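Local coordinates for uncharacterized protein (Acinetobacter baumannii, PDB 5D66) that is of unknown function but folds as an ankyrin repeat domain, a scaffold that in relatives commonly serves protein-protein binding, at residues A[31-34]-A[35-39]; A[38-41]-A[42-46]; A[63-66]-A[67-71]. All coordinates share one frame; numbering follows the deposited sequence.

How the contacts relate
Contact 1 comes first along the chain. It closes the turn at residues 31-39 in the loop between helix 16-23 and helix 39-45. Contact 2 follows at once, sharing Thr38 and Ala39, and runs along helix 39-45. Contact 3 comes later in series and closes an equivalent turn at 63-71, between helix 49-57 and helix 72-79. The two turns neither nest nor cross. They stand next to each other, and Arg32 of contact 1 reaches the backbone of Lys65 in contact 3. Arg45 of contact 2 lies between them, with Ser37 on one turn and Asp66 on the other. Successive ankyrin fingers and a helix are thereby tied together.

Contact 1 of 3, residues A[31-34]-A[35-39]; sequences ARDE and TGSTA
Ala31 meets the returning limb of the turn through a water. This is the hairpin-like finger of an ankyrin repeat, with a type I turn from Asp33 to Gly36. The water donates to Ala31 O at 2.7 Å and accepts from Ala39 N, so it bridges the open end of the finger just where Thr38 takes the N-cap position of helix 39-45.

Arg32 bends at CB-CG and lays its guanidinium alongside Thr38. Methyl CG2 of Thr38 lies over one guanidinium face, near its rim, 3.5 Å from Arg32 NE. At the edge of the same group Arg32 NH1 donates to Gly36 O at 2.9 Å, almost in the guanidinium plane. Arg32 NH1 also donates to Lys65 O on the next finger, and two carbonyls fix the rotation of the group.

Asp33 is the hub. Its backbone N donates to Ser37 O (3.0 Å), and its O accepts from Gly36 N to close the turn. With chi1 at 66°, the carboxylate folds over the turn and Asp33 OD1 takes three bonds. Thr35 OG1 donates to its syn lone pair, 2.6 Å from Asp33 OD1. Thr35 N and Ser37 N come from out of the carboxylate plane, Ser37 N at 3.1 Å from Asp33 OD1. Gly36 has a positive phi (96°), at which a side chain would press on the preceding carbonyl.

Glu34 bends at CB-CG and runs beside Thr35, bringing Glu34 OE2 to 3.8 Å from methyl CG2 of Thr35.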
ATOM      1  N   ALA A  31      -5.240 -18.279  12.263  1.00  5.61           N
ATOM      2  CA  ALA A  31      -6.165 -18.154  13.384  1.00  5.66           C
ATOM      3  C   ALA A  31      -6.353 -16.692  13.781  1.00  5.11           C
ATOM      4  O   ALA A  31      -5.376 -15.940  13.854  1.00  6.06           O
ATOM      5  CB  ALA A  31      -5.609 -18.928  14.590  1.00  7.33           C
ATOM      6  N   ARG A  32      -7.577 -16.281  14.045  1.00  4.81           N
ATOM      7  CA  ARG A  32      -7.849 -14.906  14.449  1.00  5.32           C
ATOM      8  C   ARG A  32      -7.782 -14.765  15.956  1.00  5.02           C
ATOM      9  O   ARG A  32      -8.216 -15.648  16.687  1.00  5.68           O
ATOM     10  CB  ARG A  32      -9.194 -14.421  13.932  1.00  5.30           C
ATOM     11  CG  ARG A  32      -9.426 -14.640  12.447  1.00  5.57           C
ATOM     12  CD  ARG A  32      -8.300 -14.084  11.577  1.00  5.56           C
ATOM     13  NE  ARG A  32      -8.583 -14.244  10.181  1.00  5.52           N
ATOM     14  CZ  ARG A  32      -8.971 -13.313   9.309  1.00  5.58           C
ATOM     15  NH1 ARG A  32      -9.052 -12.043   9.661  1.00  5.83           N
ATOM     16  NH2 ARG A  32      -9.242 -13.625   8.063  1.00  7.00           N
ATOM     17  N   ASP A  33      -7.278 -13.606  16.393  1.00  5.48           N
ATOM     18  CA  ASP A  33      -7.301 -13.288  17.842  1.00  5.87           C
ATOM     19  C   ASP A  33      -8.673 -12.730  18.195  1.00  5.38           C
ATOM     20  O   ASP A  33      -9.656 -12.794  17.418  1.00  5.67           O
ATOM     21  CB  ASP A  33      -6.128 -12.402  18.211  1.00  6.51           C
ATOM     22  CG  ASP A  33      -6.150 -10.999  17.608  1.00  6.47           C
ATOM     23  OD1 ASP A  33      -7.232 -10.608  17.101  1.00  6.97           O
ATOM     24  OD2 ASP A  33      -5.130 -10.315  17.707  1.00  9.25           O
ATOM     25  N   GLU A  34      -8.799 -12.157  19.374  1.00  6.42           N
ATOM     26  CA  GLU A  34     -10.107 -11.697  19.886  1.00  6.97           C
ATOM     27  C   GLU A  34     -10.645 -10.500  19.061  1.00  6.57           C
ATOM     28  O   GLU A  34     -11.831 -10.202  19.156  1.00  7.72           O
ATOM     29  CB  GLU A  34     -10.026 -11.390  21.379  1.00  8.04           C
ATOM     30  CG  GLU A  34      -9.285 -10.120  21.749  1.00  8.30           C
ATOM     31  CD  GLU A  34      -7.785 -10.164  21.681  1.00 10.22           C
ATOM     32  OE1 GLU A  34      -7.209 -11.247  21.488  1.00 10.83           O
ATOM     33  OE2 GLU A  34      -7.215  -9.041  21.842  1.00 14.79           O
ATOM     34  N   THR A  35      -9.753  -9.816  18.340  1.00  6.83           N
ATOM     35  CA  THR A  35     -10.098  -8.683  17.504  1.00  6.48           C
ATOM     36  C   THR A  35     -10.403  -9.085  16.078  1.00  6.30           C
ATOM     37  O   THR A  35     -10.824  -8.232  15.278  1.00  7.17           O
ATOM     38  CB  THR A  35      -8.943  -7.609  17.428  1.00  8.23           C
ATOM     39  OG1 THR A  35      -7.852  -8.087  16.616  1.00  8.73           O
ATOM     40  CG2 THR A  35      -8.494  -7.225  18.820  1.00 10.44           C
ATOM     41  N   GLY A  36     -10.114 -10.338  15.704  1.00  6.15           N
ATOM     42  CA  GLY A  36     -10.288 -10.738  14.326  1.00  5.52           C
ATOM     43  C   GLY A  36      -9.011 -10.656  13.504  1.00  5.40           C
ATOM     44  O   GLY A  36      -9.058 -10.787  12.289  1.00  7.64           O
ATOM     45  N   SER A  37      -7.860 -10.431  14.114  1.00  5.22           N
ATOM     46  CA  SER A  37      -6.600 -10.214  13.400  1.00  5.49           C
ATOM     47  C   SER A  37      -5.799 -11.499  13.257  1.00  5.26           C
ATOM     48  O   SER A  37      -5.751 -12.298  14.182  1.00  5.39           O
ATOM     49  CB  SER A  37      -5.745  -9.176  14.140  1.00  6.76           C
ATOM     50  OG  SER A  37      -6.379  -7.927  14.257  1.00  9.00           O
ATOM     51  N   THR A  38      -5.152 -11.684  12.135  1.00  4.65           N
ATOM     52  CA  THR A  38      -4.187 -12.732  11.971  1.00  4.59           C
ATOM     53  C   THR A  38      -2.834 -12.333  12.609  1.00  4.90           C
ATOM     54  O   THR A  38      -2.511 -11.151  12.750  1.00  4.91           O
ATOM     55  CB  THR A  38      -3.960 -13.132  10.516  1.00  4.59           C
ATOM     56  OG1 THR A  38      -3.275 -12.068   9.875  1.00  5.13           O
ATOM     57  CG2 THR A  38      -5.225 -13.478   9.785  1.00  4.82           C
ATOM     58  N   ALA A  39      -1.997 -13.332  12.866  1.00  5.01           N
ATOM     59  CA  ALA A  39      -0.701 -13.089  13.416  1.00  5.05           C
ATOM     60  C   ALA A  39       0.170 -12.319  12.409  1.00  5.23           C
ATOM     61  O   ALA A  39       0.965 -11.445  12.784  1.00  5.57           O
ATOM     62  CB  ALA A  39      -0.036 -14.344  13.878  1.00  6.08           C
TER
HETATM   63  O   HOH W   1      -2.779 -16.003  13.162  1.00  6.75           O

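Contact 2 of 3, residues A[38-41]-A[42-46]; sequences TALM and VATRA
The start of helix 39-45, capped by Thr38, is the first helix after the ankyrin finger. Thr38 OG1 accepts from Met41 N at 3.1 Å, which covers a backbone N-H that the first helical turn leaves without a carbonyl. Thr38 O then takes Val42 N as the helix opens, and methyl CG2 of Val42 packs 3.4 Å from Thr38 O.

Leu40 O is held twice. Thr44 N and Thr44 OG1 both donate to it at 2.9 Å, from opposite faces of the carbonyl plane. Thr44 OG1 can fold back because it stands beside its own backbone N (chi1 -61°). The hydroxyl of this buried threonine is thus satisfied within the helix.

Selenomethionine Met41 crosses Arg45 at about a right angle. Its CG sits over one face of the Arg45 guanidinium, offset to the rim and 3.6 Å from Arg45 NH2. Its methyl CE turns back and meets Arg45 CG, also at 3.6 Å. The extended Arg45 chain carries that guanidinium to a salt bridge with Asp66, and it also bonds Ser37. Leu40 and Met41 both pack on Pro72 of helix 72-79. The sequence Thr38-Ala39-Leu40-Met41 corresponds to the TPLH tetrapeptide that opens the first helix of an ankyrin repeat.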
ATOM      1  N   THR A  38      -5.152 -11.684  12.135  1.00  4.65           N
ATOM      2  CA  THR A  38      -4.187 -12.732  11.971  1.00  4.59           C
ATOM      3  C   THR A  38      -2.834 -12.333  12.609  1.00  4.90           C
ATOM      4  O   THR A  38      -2.511 -11.151  12.750  1.00  4.91           O
ATOM      5  CB  THR A  38      -3.960 -13.132  10.516  1.00  4.59           C
ATOM      6  OG1 THR A  38      -3.275 -12.068   9.875  1.00  5.13           O
ATOM      7  CG2 THR A  38      -5.225 -13.478   9.785  1.00  4.82           C
ATOM      8  N   ALA A  39      -1.997 -13.332  12.866  1.00  5.01           N
ATOM      9  CA  ALA A  39      -0.701 -13.089  13.416  1.00  5.05           C
ATOM     10  C   ALA A  39       0.170 -12.319  12.409  1.00  5.23           C
ATOM     11  O   ALA A  39       0.965 -11.445  12.784  1.00  5.57           O
ATOM     12  CB  ALA A  39      -0.036 -14.344  13.878  1.00  6.08           C
ATOM     13  N   LEU A  40       0.034 -12.638  11.111  1.00  4.73           N
ATOM     14  CA  LEU A  40       0.779 -11.873  10.119  1.00  4.80           C
ATOM     15  C   LEU A  40       0.332 -10.401  10.098  1.00  4.51           C
ATOM     16  O   LEU A  40       1.166  -9.519   9.937  1.00  4.56           O
ATOM     17  CB  LEU A  40       0.618 -12.499   8.729  1.00  5.08           C
ATOM     18  CG  LEU A  40       1.266 -11.701   7.583  1.00  5.05           C
ATOM     19  CD1 LEU A  40       2.771 -11.539   7.778  1.00  5.56           C
ATOM     20  CD2 LEU A  40       0.968 -12.346   6.231  1.00  5.28           C
HETATM   21  N   MSE A  41      -0.956 -10.120  10.278  1.00  4.53           N
HETATM   22  CA  MSE A  41      -1.403  -8.730  10.363  1.00  4.93           C
HETATM   23  C   MSE A  41      -0.751  -8.038  11.561  1.00  4.86           C
HETATM   24  O   MSE A  41      -0.254  -6.898  11.431  1.00  5.45           O
HETATM   25  CB  MSE A  41      -2.894  -8.655  10.416  1.00  4.81           C
HETATM   26  CG  MSE A  41      -3.397  -7.227  10.222  1.00  5.69           C
HETATM   27 SE   MSE A  41      -3.058  -6.457   8.452  0.75  4.51          SE
HETATM   28  CE  MSE A  41      -1.799  -5.076   8.894  1.00  8.19           C
ATOM     29  N   VAL A  42      -0.688  -8.713  12.718  1.00  5.14           N
ATOM     30  CA  VAL A  42      -0.026  -8.172  13.904  1.00  5.30           C
ATOM     31  C   VAL A  42       1.433  -7.866  13.619  1.00  5.48           C
ATOM     32  O   VAL A  42       1.947  -6.775  13.932  1.00  5.84           O
ATOM     33  CB  VAL A  42      -0.195  -9.123  15.083  1.00  5.77           C
ATOM     34  CG1 VAL A  42       0.642  -8.691  16.268  1.00  6.69           C
ATOM     35  CG2 VAL A  42      -1.673  -9.224  15.476  1.00  6.45           C
ATOM     36  N   ALA A  43       2.150  -8.798  12.990  1.00  5.45           N
ATOM     37  CA  ALA A  43       3.566  -8.584  12.654  1.00  5.89           C
ATOM     38  C   ALA A  43       3.723  -7.414  11.707  1.00  5.56           C
ATOM     39  O   ALA A  43       4.649  -6.606  11.827  1.00  6.39           O
ATOM     40  CB  ALA A  43       4.166  -9.826  12.041  1.00  5.91           C
ATOM     41  N   THR A  44       2.826  -7.298  10.728  1.00  4.99           N
ATOM     42  CA  THR A  44       2.937  -6.264   9.712  1.00  5.47           C
ATOM     43  C   THR A  44       2.714  -4.890  10.299  1.00  5.25           C
ATOM     44  O   THR A  44       3.431  -3.929   9.982  1.00  5.66           O
ATOM     45  CB  THR A  44       2.009  -6.550   8.541  1.00  5.62           C
ATOM     46  OG1 THR A  44       2.380  -7.807   7.934  1.00  5.77           O
ATOM     47  CG2 THR A  44       2.121  -5.482   7.454  1.00  5.95           C
ATOM     48  N   ARG A  45       1.724  -4.736  11.174  1.00  5.44           N
ATOM     49  CA  ARG A  45       1.474  -3.452  11.810  1.00  5.97           C
ATOM     50  C   ARG A  45       2.716  -2.948  12.569  1.00  6.31           C
ATOM     51  O   ARG A  45       2.960  -1.724  12.600  1.00  7.33           O
ATOM     52  CB  ARG A  45       0.318  -3.503  12.795  1.00  6.62           C
ATOM     53  CG  ARG A  45      -1.037  -3.776  12.167  1.00  6.69           C
ATOM     54  CD  ARG A  45      -2.083  -3.820  13.226  1.00 10.25           C
ATOM     55  NE  ARG A  45      -3.376  -4.344  12.787  1.00  8.66           N
ATOM     56  CZ  ARG A  45      -4.039  -5.344  13.374  1.00  7.05           C
ATOM     57  NH1 ARG A  45      -3.577  -5.953  14.438  1.00  8.70           N
ATOM     58  NH2 ARG A  45      -5.230  -5.651  12.912  1.00  6.73           N
ATOM     59  N   ALA A  46       3.497  -3.856  13.107  1.00  6.27           N
ATOM     60  CA  ALA A  46       4.687  -3.546  13.856  1.00  7.03           C
ATOM     61  C   ALA A  46       5.955  -3.392  12.999  1.00  6.97           C
ATOM     62  O   ALA A  46       7.018  -3.059  13.525  1.00  9.08           O
ATOM     63  CB  ALA A  46       4.906  -4.605  14.935  1.00  8.04           C
TER

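Contact 3 of 3, residues A[63-66]-A[67-71]; sequences NAKD and NIQDS
Asp66 has CG between its backbone N and carbonyl carbon (chi1 79°), which swings the carboxylate over the turn that follows toward Ile68 and Asp70. Lys65 is extended beyond CG, and its chain crosses Gln69 at a slant. The segment is the finger before helix 72-79, with a type I turn from Asp66 to Gln69.

Asp66 OD1 accepts from Asp70 N at 2.9 Å and from Ile68 N at 3.0 Å. The two donors approach from opposite faces of the carboxylate plane. The backbone pair Asp66 N to Asp70 O adds a bond of 2.9 Å, and Gln69 N donates to Asp66 O to close the turn.

Lys65 NZ donates in the amide plane to Gln69 OE1 at 2.9 Å. It has a second acceptor, Thr98 O, on the following finger. At the base, Ser71 CB packs 3.2 Å from Ala64 O. A water links Asn63 OD1 with Ser71 OG, while Ser71 OG also caps Leu74 N as helix 72-79 begins; the Asn63 amide is also held by Gly92 O and Asp94 N. Another water donates to both Ala64 O and Asp70 O.

Asp66 and Asp70 point the same way, with carboxylate planes 27° apart. Their OD2 atoms, Asp66 OD2 and Asp70 OD2, are 4.5 Å apart, and one water donates to both. A second water joins Asp66 OD2 to Asn67 OD1. Two like charges so close would tend to repel. The waters and the salt bridge from Arg45 to Asp66 OD2 probably offset this and keep Asp66 ionised.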
ATOM      1  N   ASN A  63      -3.547 -11.426   2.015  1.00  4.68           N
ATOM      2  CA  ASN A  63      -4.786 -10.719   1.710  1.00  4.96           C
ATOM      3  C   ASN A  63      -5.857 -10.871   2.759  1.00  4.87           C
ATOM      4  O   ASN A  63      -6.937 -10.328   2.593  1.00  5.50           O
ATOM      5  CB  ASN A  63      -5.342 -11.213   0.374  1.00  5.50           C
ATOM      6  CG  ASN A  63      -4.313 -11.016  -0.736  1.00  5.29           C
ATOM      7  OD1 ASN A  63      -3.857  -9.888  -0.960  1.00  6.03           O
ATOM      8  ND2 ASN A  63      -3.996 -12.078  -1.472  1.00  6.83           N
ATOM      9  N   ALA A  64      -5.610 -11.610   3.834  1.00  5.48           N
ATOM     10  CA  ALA A  64      -6.608 -11.693   4.890  1.00  5.78           C
ATOM     11  C   ALA A  64      -6.816 -10.288   5.453  1.00  5.36           C
ATOM     12  O   ALA A  64      -5.849  -9.561   5.619  1.00  6.03           O
ATOM     13  CB  ALA A  64      -6.147 -12.652   5.991  1.00  6.84           C
ATOM     14  N   LYS A  65      -8.051  -9.946   5.754  1.00  5.01           N
ATOM     15  CA  LYS A  65      -8.408  -8.632   6.255  1.00  5.35           C
ATOM     16  C   LYS A  65      -8.736  -8.603   7.752  1.00  4.69           C
ATOM     17  O   LYS A  65      -9.224  -9.563   8.287  1.00  6.87           O
ATOM     18  CB  LYS A  65      -9.539  -7.984   5.441  1.00  6.16           C
ATOM     19  CG  LYS A  65      -9.054  -7.390   4.095  1.00  7.23           C
ATOM     20  CD  LYS A  65     -10.148  -6.733   3.325  1.00  7.32           C
ATOM     21  CE  LYS A  65      -9.601  -5.879   2.146  1.00  6.59           C
ATOM     22  NZ  LYS A  65     -10.770  -5.373   1.373  1.00  7.09           N
ATOM     23  N   ASP A  66      -8.491  -7.459   8.327  1.00  4.40           N
ATOM     24  CA  ASP A  66      -8.892  -7.118   9.687  1.00  5.15           C
ATOM     25  C   ASP A  66     -10.157  -6.290   9.685  1.00  5.30           C
ATOM     26  O   ASP A  66     -10.727  -5.969   8.626  1.00  5.55           O
ATOM     27  CB  ASP A  66      -7.724  -6.490  10.433  1.00  5.67           C
ATOM     28  CG  ASP A  66      -7.466  -5.022  10.116  1.00  6.40           C
ATOM     29  OD1 ASP A  66      -8.124  -4.480   9.210  1.00  5.90           O
ATOM     30  OD2 ASP A  66      -6.617  -4.444  10.845  1.00  9.10           O
ATOM     31  N   ASN A  67     -10.554  -5.837  10.844  1.00  5.45           N
ATOM     32  CA  ASN A  67     -11.869  -5.173  11.017  1.00  6.11           C
ATOM     33  C   ASN A  67     -11.848  -3.713  10.564  1.00  5.65           C
ATOM     34  O   ASN A  67     -12.914  -3.091  10.666  1.00  6.78           O
ATOM     35  CB  ASN A  67     -12.345  -5.336  12.459  1.00  7.57           C
ATOM     36  CG  ASN A  67     -11.479  -4.661  13.471  1.00  7.60           C
ATOM     37  OD1 ASN A  67     -10.770  -3.716  13.153  1.00  8.72           O
ATOM     38  ND2 ASN A  67     -11.629  -5.035  14.733  1.00 11.30           N
ATOM     39  N   ILE A  68     -10.780  -3.213   9.978  1.00  5.42           N
ATOM     40  CA  ILE A  68     -10.769  -1.946   9.204  1.00  5.66           C
ATOM     41  C   ILE A  68     -10.367  -2.171   7.755  1.00  5.72           C
ATOM     42  O   ILE A  68     -10.042  -1.199   7.087  1.00  6.50           O
ATOM     43  CB  ILE A  68      -9.962  -0.833   9.882  1.00  6.82           C
ATOM     44  CG1 ILE A  68      -8.465  -1.136   9.959  1.00  7.00           C
ATOM     45  CG2 ILE A  68     -10.576  -0.535  11.264  1.00  7.94           C
ATOM     46  CD1 ILE A  68      -7.614  -0.000  10.420  1.00  7.16           C
ATOM     47  N   GLN A  69     -10.483  -3.388   7.255  1.00  5.40           N
ATOM     48  CA  GLN A  69     -10.175  -3.750   5.854  1.00  5.53           C
ATOM     49  C   GLN A  69      -8.706  -3.591   5.473  1.00  5.76           C
ATOM     50  O   GLN A  69      -8.399  -3.542   4.294  1.00  7.44           O
ATOM     51  CB  GLN A  69     -11.093  -3.019   4.850  1.00  6.99           C
ATOM     52  CG  GLN A  69     -12.587  -3.332   5.047  1.00  7.20           C
ATOM     53  CD  GLN A  69     -13.298  -3.227   3.658  1.00  7.91           C
ATOM     54  OE1 GLN A  69     -12.914  -3.864   2.665  1.00 11.05           O
ATOM     55  NE2 GLN A  69     -14.406  -2.527   3.632  1.00 10.46           N
ATOM     56  N   ASP A  70      -7.808  -3.640   6.443  1.00  5.31           N
ATOM     57  CA  ASP A  70      -6.393  -3.755   6.156  1.00  5.33           C
ATOM     58  C   ASP A  70      -6.040  -5.207   5.971  1.00  5.47           C
ATOM     59  O   ASP A  70      -6.484  -6.089   6.693  1.00  6.42           O
ATOM     60  CB  ASP A  70      -5.539  -3.172   7.272  1.00  6.06           C
ATOM     61  CG  ASP A  70      -5.483  -1.682   7.238  1.00  7.20           C
ATOM     62  OD1 ASP A  70      -5.682  -1.044   6.170  1.00  7.64           O
ATOM     63  OD2 ASP A  70      -5.053  -1.140   8.292  1.00  8.05           O
ATOM     64  N   SER A  71      -5.145  -5.466   5.030  1.00  4.94           N
ATOM     65  CA  SER A  71      -4.426  -6.731   4.877  1.00  4.57           C
ATOM     66  C   SER A  71      -2.957  -6.479   5.047  1.00  4.33           C
ATOM     67  O   SER A  71      -2.480  -5.326   4.906  1.00  4.91           O
ATOM     68  CB  SER A  71      -4.670  -7.394   3.528  1.00  4.95           C
ATOM     69  OG  SER A  71      -4.102  -6.578   2.509  1.00  5.02           O
TER
HETATM   70  O   HOH W   2      -4.929  -7.640   0.127  1.00  5.86           O
HETATM   71  O   HOH W   3      -5.352  -8.479   8.040  1.00  6.86           O
HETATM   72  O   HOH W   4      -4.741  -2.558  10.637  1.00  9.35           O
HETATM   73  O   HOH W   5      -8.021  -3.348  13.113  1.00 12.42           O